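Local coordinates for nitrogenase iron-molybdenum cofactor biosynthesis protein NifB (Methanothermobacter thermautotrophicus, PDB 7JMA), which probably takes part in making the nitrogenase iron-molybdenum cofactor, inserting a carbide by radical SAM chemistry as two [4Fe-4S] clusters are coupled into an [8Fe-9S-C] precursor, at residues 33-38 and 84-89; 91-96 and 116-121; 143-148 and 207-212. All coordinates share one frame; numbering follows the deposited sequence.

In the fold
All three contacts lie in the radical SAM domain, around one six-stranded parallel sheet of a TIM-barrel-like fold, and follow one another along the chain without nesting. Interactions 1 and 2 are neighbours, their centres about 8 Å apart: strands 83-86 and 113-118 are adjacent in the sheet, and the loops beyond them touch, as where Arg37 NH2 meets Ala94 O at 2.9 Å. Interaction 3 stands about 26 Å from interaction 1 and about 20 Å from interaction 2, centre to centre, where the chain leaving strand 137-141 meets helix 206-216. Interactions 1 and 2 thus shape the surroundings of Cys38, while Asn143 of interaction 3 lies beside Cys42, another ligand of the same cluster.

Interaction 1: 33-38 and 84-89; sequences PIAPRC and IGVAGP
Ile34 turns its CG1 into the position between its backbone N and carbonyl carbon (chi1 61°), and the extended end of the chain then carries CD1 to Val86 CG2, 3.6 Å away. Val86 sets CG1 anti to its own N (chi1 171°), which presents both methyls to the 33-38 loop: CG2 takes the isoleucine tip, while CG1 lies 4.0 Å from Ala35 CB. The two branched chains cross at about a right angle. Val86 suits its place by offering two methyls close to the strand, one for each loop residue, Ile34 by a long arm that reaches CG2; the small alanine lets the loop come near. Phe101 and Phe102 of helix 96-108 complete the apolar cluster, touching Ile34 and Val86 respectively.

Farther along, the backbones take over. Ala35 N donates to Gly88 O at 3.2 Å, from 38° above the carbonyl plane rather than on a lone pair. Pro89 follows a cis peptide bond and has no hydrogen to give, so its N sits 3.3 Å from Ala35 O without bonding; the Ala35 backbone is also hydrogen-bonded to Gly90. The proline ring lies against the loop, its CD 4.0 Å from Pro36 CA and 4.3 Å from Pro33 CB.

The loop leads into Cys38, first cysteine of the radical SAM CX3CX2C motif, which binds a [4Fe-4S] cluster in this protein; the cluster is absent from this apo model. A greasy anchor at Ile34, a backbone bond and stiff prolines imply that the start of the cluster loop is probably held against segment 84-89 by shape more than charge.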
loop_
_atom_site.group_PDB
_atom_site.type_symbol
_atom_site.label_atom_id
_atom_site.label_comp_id
_atom_site.label_asym_id
_atom_site.label_seq_id
_atom_site.Cartn_x
_atom_site.Cartn_y
_atom_site.Cartn_z
ATOM N N PRO A 33 -6.582 2.170 -13.667
ATOM C CA PRO A 33 -5.832 0.902 -13.696
ATOM C C PRO A 33 -4.697 0.915 -14.706
ATOM O O PRO A 33 -4.858 0.459 -15.843
ATOM C CB PRO A 33 -6.905 -0.121 -14.091
ATOM C CG PRO A 33 -7.822 0.652 -15.004
ATOM C CD PRO A 33 -7.795 2.114 -14.501
ATOM N N ILE A 34 -3.536 1.420 -14.304
ATOM C CA ILE A 34 -2.421 1.615 -15.218
ATOM C C ILE A 34 -1.170 0.879 -14.764
ATOM O O ILE A 34 -0.101 1.070 -15.349
ATOM C CB ILE A 34 -2.111 3.111 -15.397
ATOM C CG1 ILE A 34 -1.726 3.691 -14.044
ATOM C CG2 ILE A 34 -3.308 3.839 -15.992
ATOM C CD1 ILE A 34 -1.283 5.116 -14.107
ATOM N N ALA A 35 -1.265 0.059 -13.713
ATOM C CA ALA A 35 -0.075 -0.519 -13.078
ATOM C C ALA A 35 -0.227 -2.035 -13.023
ATOM O O ALA A 35 -0.505 -2.608 -11.965
ATOM C CB ALA A 35 0.148 0.089 -11.686
ATOM N N PRO A 36 -0.051 -2.721 -14.157
ATOM C CA PRO A 36 -0.345 -4.164 -14.171
ATOM C C PRO A 36 0.659 -5.006 -13.408
ATOM O O PRO A 36 0.286 -6.022 -12.808
ATOM C CB PRO A 36 -0.320 -4.504 -15.668
ATOM C CG PRO A 36 0.576 -3.500 -16.268
ATOM C CD PRO A 36 0.286 -2.215 -15.499
ATOM N N ARG A 37 1.927 -4.641 -13.455
ATOM C CA ARG A 37 2.970 -5.504 -12.922
ATOM C C ARG A 37 3.011 -5.431 -11.412
ATOM O O ARG A 37 3.002 -4.335 -10.832
ATOM C CB ARG A 37 4.329 -5.108 -13.478
ATOM C CG ARG A 37 5.429 -6.081 -13.111
ATOM C CD ARG A 37 6.636 -5.905 -14.010
ATOM N NE ARG A 37 7.134 -4.534 -13.969
ATOM C CZ ARG A 37 8.261 -4.145 -14.550
ATOM N NH1 ARG A 37 9.001 -5.029 -15.216
ATOM N NH2 ARG A 37 8.650 -2.881 -14.470
ATOM N N CYS A 38 3.108 -6.588 -10.771
ATOM C CA CYS A 38 3.394 -6.594 -9.345
ATOM C C CYS A 38 4.773 -7.220 -9.161
ATOM O O CYS A 38 5.230 -8.004 -10.004
ATOM C CB CYS A 38 2.304 -7.328 -8.548
ATOM S SG CYS A 38 2.459 -7.180 -6.750
ATOM N N ILE A 84 -7.315 11.696 -7.213
ATOM C CA ILE A 84 -6.963 10.701 -8.227
ATOM C C ILE A 84 -5.895 9.778 -7.662
ATOM O O ILE A 84 -4.946 10.226 -7.010
ATOM C CB ILE A 84 -6.486 11.346 -9.547
ATOM C CG1 ILE A 84 -5.290 12.271 -9.321
ATOM C CG2 ILE A 84 -7.622 12.129 -10.193
ATOM C CD1 ILE A 84 -4.963 13.141 -10.523
ATOM N N GLY A 85 -6.042 8.483 -7.914
ATOM C CA GLY A 85 -5.135 7.521 -7.330
ATOM C C GLY A 85 -4.784 6.422 -8.311
ATOM O O GLY A 85 -5.502 6.161 -9.278
ATOM N N VAL A 86 -3.652 5.792 -8.042
ATOM C CA VAL A 86 -3.230 4.581 -8.743
ATOM C C VAL A 86 -3.056 3.512 -7.684
ATOM O O VAL A 86 -2.282 3.697 -6.738
ATOM C CB VAL A 86 -1.914 4.777 -9.512
ATOM C CG1 VAL A 86 -1.410 3.406 -10.047
ATOM C CG2 VAL A 86 -2.091 5.798 -10.639
ATOM N N ALA A 87 -3.755 2.388 -7.839
ATOM C CA ALA A 87 -3.673 1.344 -6.832
ATOM C C ALA A 87 -3.468 -0.042 -7.404
ATOM O O ALA A 87 -3.240 -0.982 -6.635
ATOM C CB ALA A 87 -4.943 1.330 -5.970
ATOM N N GLY A 88 -3.519 -0.207 -8.704
ATOM C CA GLY A 88 -3.495 -1.547 -9.234
ATOM C C GLY A 88 -3.502 -1.544 -10.734
ATOM O O GLY A 88 -3.335 -0.510 -11.385
ATOM N N PRO A 89 -3.722 -2.716 -11.321
ATOM C CA PRO A 89 -4.035 -3.991 -10.668
ATOM C C PRO A 89 -2.867 -4.679 -9.962
ATOM O O PRO A 89 -3.100 -5.552 -9.121
ATOM C CB PRO A 89 -4.502 -4.870 -11.831
ATOM C CG PRO A 89 -4.723 -3.948 -12.984
ATOM C CD PRO A 89 -3.832 -2.792 -12.787
#

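Interaction 2: 91-96 and 116-121; sequences DALANE and MSTNGL
Asp91 reaches across to Thr118 and Asn119 with its CG anti to the backbone N (chi1 -169°). In the tight part, OD1 accepts from Asn119 N at 2.7 Å, met on the syn side and nearly straight, while Thr118 OG1 stands 3.0 Å from both OD1 and OD2, so its proton could serve either. OD2 also takes Leu93 N from above the carboxylate plane, an Asx turn. The Asn119 amide stacks on the carboxylate, their planes 15° apart, and Asn39 holds its ND2. Beside this polar knot, Leu93 CD2 and Ala92 CB pack on Met116 SD at 3.7 and 4.0 Å; the bent, flexible thioether fits itself to both.

On the looser side two waters mediate. One donates to Asp91 OD2 at 2.8 Å and to Asn119 OD1, and a second bridges Ala92 N and Ser117 O. An alanine in place of Asp91 would probably leave Asn119 N and Leu93 N without their acceptor and the Asx turn at Leu93 unmade.

With Asn119 beside Cys38, a buried carboxylate gathering several N-H and O-H donors is consistent with a polar rim, already set in the apo protein, near the site of the cluster that Cys38 binds.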
loop_
_atom_site.group_PDB
_atom_site.type_symbol
_atom_site.label_atom_id
_atom_site.label_comp_id
_atom_site.label_asym_id
_atom_site.label_seq_id
_atom_site.Cartn_x
_atom_site.Cartn_y
_atom_site.Cartn_z
ATOM N N ASP A 91 1.344 -3.555 -8.583
ATOM C CA ASP A 91 1.887 -2.544 -7.675
ATOM C C ASP A 91 2.177 -1.261 -8.433
ATOM O O ASP A 91 2.938 -1.268 -9.397
ATOM C CB ASP A 91 3.179 -2.989 -6.997
ATOM C CG ASP A 91 3.558 -2.037 -5.860
ATOM O OD1 ASP A 91 2.952 -2.159 -4.783
ATOM O OD2 ASP A 91 4.419 -1.162 -6.060
ATOM N N ALA A 92 1.692 -0.140 -7.899
ATOM C CA ALA A 92 1.867 1.127 -8.601
ATOM C C ALA A 92 3.336 1.428 -8.893
ATOM O O ALA A 92 3.662 1.937 -9.971
ATOM C CB ALA A 92 1.253 2.257 -7.776
ATOM N N LEU A 93 4.244 1.144 -7.940
ATOM C CA LEU A 93 5.640 1.552 -8.126
ATOM C C LEU A 93 6.389 0.712 -9.150
ATOM O O LEU A 93 7.463 1.122 -9.616
ATOM C CB LEU A 93 6.398 1.490 -6.800
ATOM C CG LEU A 93 5.957 2.448 -5.694
ATOM C CD1 LEU A 93 6.825 2.253 -4.454
ATOM C CD2 LEU A 93 6.006 3.901 -6.198
ATOM N N ALA A 94 5.866 -0.449 -9.505
ATOM C CA ALA A 94 6.545 -1.381 -10.397
ATOM C C ALA A 94 6.247 -1.119 -11.866
ATOM O O ALA A 94 6.555 -1.968 -12.720
ATOM C CB ALA A 94 6.143 -2.808 -10.016
ATOM N N ASN A 95 5.657 0.032 -12.189
ATOM C CA ASN A 95 5.183 0.309 -13.537
ATOM C C ASN A 95 5.524 1.741 -13.902
ATOM O O ASN A 95 5.115 2.673 -13.200
ATOM C CB ASN A 95 3.673 0.079 -13.643
ATOM C CG ASN A 95 3.291 -1.357 -13.374
ATOM O OD1 ASN A 95 3.250 -2.175 -14.301
ATOM N ND2 ASN A 95 3.022 -1.680 -12.112
ATOM N N GLU A 96 6.277 1.912 -14.989
ATOM C CA GLU A 96 6.619 3.253 -15.451
ATOM C C GLU A 96 5.382 4.087 -15.771
ATOM O O GLU A 96 5.421 5.316 -15.633
ATOM C CB GLU A 96 7.524 3.159 -16.682
ATOM N N MET A 116 -1.592 6.975 -3.913
ATOM C CA MET A 116 -1.296 5.683 -4.497
ATOM C C MET A 116 -1.137 4.667 -3.378
ATOM O O MET A 116 -0.893 5.013 -2.222
ATOM C CB MET A 116 -0.047 5.749 -5.377
ATOM C CG MET A 116 1.243 5.966 -4.658
ATOM S SD MET A 116 2.600 5.384 -5.721
ATOM C CE MET A 116 2.551 6.611 -7.015
ATOM N N SER A 117 -1.296 3.403 -3.743
ATOM C CA SER A 117 -1.087 2.309 -2.814
ATOM C C SER A 117 0.058 1.468 -3.339
ATOM O O SER A 117 0.252 1.362 -4.554
ATOM C CB SER A 117 -2.352 1.448 -2.633
ATOM O OG SER A 117 -3.465 2.247 -2.267
ATOM N N THR A 118 0.826 0.890 -2.414
ATOM C CA THR A 118 1.969 0.080 -2.810
ATOM C C THR A 118 2.281 -0.914 -1.696
ATOM O O THR A 118 1.934 -0.691 -0.533
ATOM C CB THR A 118 3.177 0.975 -3.104
ATOM O OG1 THR A 118 4.308 0.165 -3.413
ATOM C CG2 THR A 118 3.528 1.821 -1.857
ATOM N N ASN A 119 2.941 -2.024 -2.064
ATOM C CA ASN A 119 3.527 -2.850 -1.018
ATOM C C ASN A 119 4.783 -2.212 -0.404
ATOM O O ASN A 119 5.296 -2.724 0.599
ATOM C CB ASN A 119 3.809 -4.254 -1.570
ATOM C CG ASN A 119 4.706 -4.236 -2.788
ATOM O OD1 ASN A 119 5.757 -3.596 -2.775
ATOM N ND2 ASN A 119 4.335 -5.014 -3.832
ATOM N N GLY A 120 5.298 -1.125 -0.980
ATOM C CA GLY A 120 6.464 -0.455 -0.430
ATOM C C GLY A 120 7.824 -0.992 -0.840
ATOM O O GLY A 120 8.845 -0.392 -0.475
ATOM N N LEU A 121 7.890 -2.093 -1.602
ATOM C CA LEU A 121 9.195 -2.661 -1.919
ATOM C C LEU A 121 10.104 -1.649 -2.610
ATOM O O LEU A 121 11.303 -1.580 -2.317
ATOM C CB LEU A 121 9.033 -3.902 -2.808
ATOM C CG LEU A 121 10.352 -4.591 -3.154
ATOM C CD1 LEU A 121 11.072 -5.185 -1.938
ATOM C CD2 LEU A 121 10.063 -5.714 -4.182
HETATM O O HOH W 1 6.832 -1.761 -4.681
HETATM O O HOH W 2 -0.544 -0.569 -6.265
#

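Interaction 3: 143-148 and 207-212; sequences NAVDPE and VDIARE
Val145 and Ile209 supply most of the buried surface where the loop leaving parallel strand 137-141 packs on helix 206-216 of the TIM-barrel-like fold. Val145 lays its two methyls on one turn of the helix: CG1, anti to the carbonyl carbon (chi1 -60°), lies 4.1 Å from Ile209 CA and equally far from Glu212 CB, while CG2 sits 4.1 Å from Asp208 O. A compact branched residue suits a place where it must rest on the helix backbone itself. Ile209 answers in the other direction, its long arm reaching past Val145 to put CD1 3.5 Å from Asn143 O and 3.8 Å from Ala144 N.

Glu212 adds only the aliphatic base of its chain, since its carboxylate turns to a salt bridge with Arg216. Asn143, beside the cluster ligand Cys42, spends its amide on Val196 N and Tyr154 OH. Asp146 OD2 caps the following helix through Glu148 N.

The segments share no direct polar bond, yet His205 links them: it is hydrogen-bonded to Val145 N through NE2 and to Asp208 OD2 through ND1. The chemistry therefore implies an apolar seam tied at its edge by an imidazole that probably carries its proton on ND1.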
loop_
_atom_site.group_PDB
_atom_site.type_symbol
_atom_site.label_atom_id
_atom_site.label_comp_id
_atom_site.label_asym_id
_atom_site.label_seq_id
_atom_site.Cartn_x
_atom_site.Cartn_y
_atom_site.Cartn_z
ATOM N N ASN A 143 1.942 -6.306 6.493
ATOM C CA ASN A 143 1.226 -7.412 7.109
ATOM C C ASN A 143 1.995 -8.087 8.230
ATOM O O ASN A 143 1.408 -8.892 8.956
ATOM C CB ASN A 143 0.857 -8.444 6.032
ATOM C CG ASN A 143 -0.103 -7.868 5.012
ATOM O OD1 ASN A 143 -1.104 -7.258 5.381
ATOM N ND2 ASN A 143 0.206 -8.033 3.728
ATOM N N ALA A 144 3.280 -7.776 8.391
ATOM C CA ALA A 144 4.060 -8.287 9.509
ATOM C C ALA A 144 5.332 -7.463 9.625
ATOM O O ALA A 144 5.793 -6.857 8.655
ATOM C CB ALA A 144 4.400 -9.779 9.337
ATOM N N VAL A 145 5.904 -7.468 10.824
ATOM C CA VAL A 145 7.241 -6.937 11.052
ATOM C C VAL A 145 8.168 -7.961 11.684
ATOM O O VAL A 145 9.343 -7.661 11.913
ATOM C CB VAL A 145 7.188 -5.650 11.899
ATOM C CG1 VAL A 145 6.364 -4.625 11.149
ATOM C CG2 VAL A 145 6.594 -5.923 13.275
ATOM N N ASP A 146 7.680 -9.165 11.953
ATOM C CA ASP A 146 8.468 -10.235 12.543
ATOM C C ASP A 146 8.655 -11.314 11.487
ATOM O O ASP A 146 7.657 -11.838 10.972
ATOM C CB ASP A 146 7.748 -10.770 13.778
ATOM C CG ASP A 146 8.171 -12.173 14.172
ATOM O OD1 ASP A 146 7.327 -12.859 14.782
ATOM O OD2 ASP A 146 9.323 -12.587 13.912
ATOM N N PRO A 147 9.894 -11.660 11.122
ATOM C CA PRO A 147 10.094 -12.549 9.962
ATOM C C PRO A 147 9.530 -13.945 10.141
ATOM O O PRO A 147 9.240 -14.613 9.140
ATOM C CB PRO A 147 11.621 -12.584 9.798
ATOM C CG PRO A 147 12.138 -11.426 10.590
ATOM C CD PRO A 147 11.166 -11.202 11.701
ATOM N N GLU A 148 9.376 -14.427 11.373
ATOM C CA GLU A 148 8.762 -15.741 11.538
ATOM C C GLU A 148 7.291 -15.721 11.147
ATOM O O GLU A 148 6.738 -16.768 10.799
ATOM C CB GLU A 148 8.924 -16.239 12.974
ATOM C CG GLU A 148 7.944 -15.631 13.945
ATOM C CD GLU A 148 7.912 -16.339 15.285
ATOM O OE1 GLU A 148 8.888 -17.047 15.614
ATOM O OE2 GLU A 148 6.912 -16.169 16.019
ATOM N N VAL A 207 -0.616 -5.171 16.744
ATOM C CA VAL A 207 -0.179 -4.028 17.546
ATOM C C VAL A 207 1.332 -3.829 17.427
ATOM O O VAL A 207 1.829 -2.700 17.542
ATOM C CB VAL A 207 -0.617 -4.174 19.017
ATOM C CG1 VAL A 207 -2.088 -3.822 19.172
ATOM C CG2 VAL A 207 -0.354 -5.578 19.518
ATOM N N ASP A 208 2.090 -4.908 17.196
ATOM C CA ASP A 208 3.516 -4.759 16.913
ATOM C C ASP A 208 3.731 -3.998 15.614
ATOM O O ASP A 208 4.602 -3.121 15.533
ATOM C CB ASP A 208 4.203 -6.124 16.835
ATOM C CG ASP A 208 4.016 -6.947 18.088
ATOM O OD1 ASP A 208 4.208 -6.396 19.191
ATOM O OD2 ASP A 208 3.684 -8.146 17.962
ATOM N N ILE A 209 2.955 -4.335 14.577
ATOM C CA ILE A 209 3.005 -3.561 13.339
ATOM C C ILE A 209 2.756 -2.090 13.637
ATOM O O ILE A 209 3.515 -1.212 13.213
ATOM C CB ILE A 209 1.982 -4.094 12.320
ATOM C CG1 ILE A 209 2.272 -5.553 11.966
ATOM C CG2 ILE A 209 2.018 -3.252 11.036
ATOM C CD1 ILE A 209 1.201 -6.150 11.094
ATOM N N ALA A 210 1.683 -1.808 14.378
ATOM C CA ALA A 210 1.301 -0.425 14.642
ATOM C C ALA A 210 2.415 0.328 15.352
ATOM O O ALA A 210 2.729 1.466 14.991
ATOM C CB ALA A 210 0.012 -0.387 15.463
ATOM N N ARG A 211 3.030 -0.290 16.364
ATOM C CA ARG A 211 4.129 0.377 17.058
ATOM C C ARG A 211 5.276 0.674 16.098
ATOM O O ARG A 211 5.842 1.773 16.117
ATOM C CB ARG A 211 4.615 -0.477 18.229
ATOM C CG ARG A 211 3.658 -0.528 19.399
ATOM C CD ARG A 211 4.259 -1.308 20.556
ATOM N NE ARG A 211 3.224 -1.914 21.384
ATOM C CZ ARG A 211 2.605 -1.289 22.382
ATOM N NH1 ARG A 211 2.920 -0.035 22.684
ATOM N NH2 ARG A 211 1.673 -1.921 23.082
ATOM N N GLU A 212 5.608 -0.288 15.221
ATOM C CA GLU A 212 6.740 -0.105 14.320
ATOM C C GLU A 212 6.461 0.975 13.280
ATOM O O GLU A 212 7.322 1.819 13.002
ATOM C CB GLU A 212 7.084 -1.419 13.619
ATOM C CG GLU A 212 8.390 -1.362 12.855
ATOM C CD GLU A 212 9.568 -0.947 13.729
ATOM O OE1 GLU A 212 10.419 -0.165 13.245
ATOM O OE2 GLU A 212 9.643 -1.405 14.892
#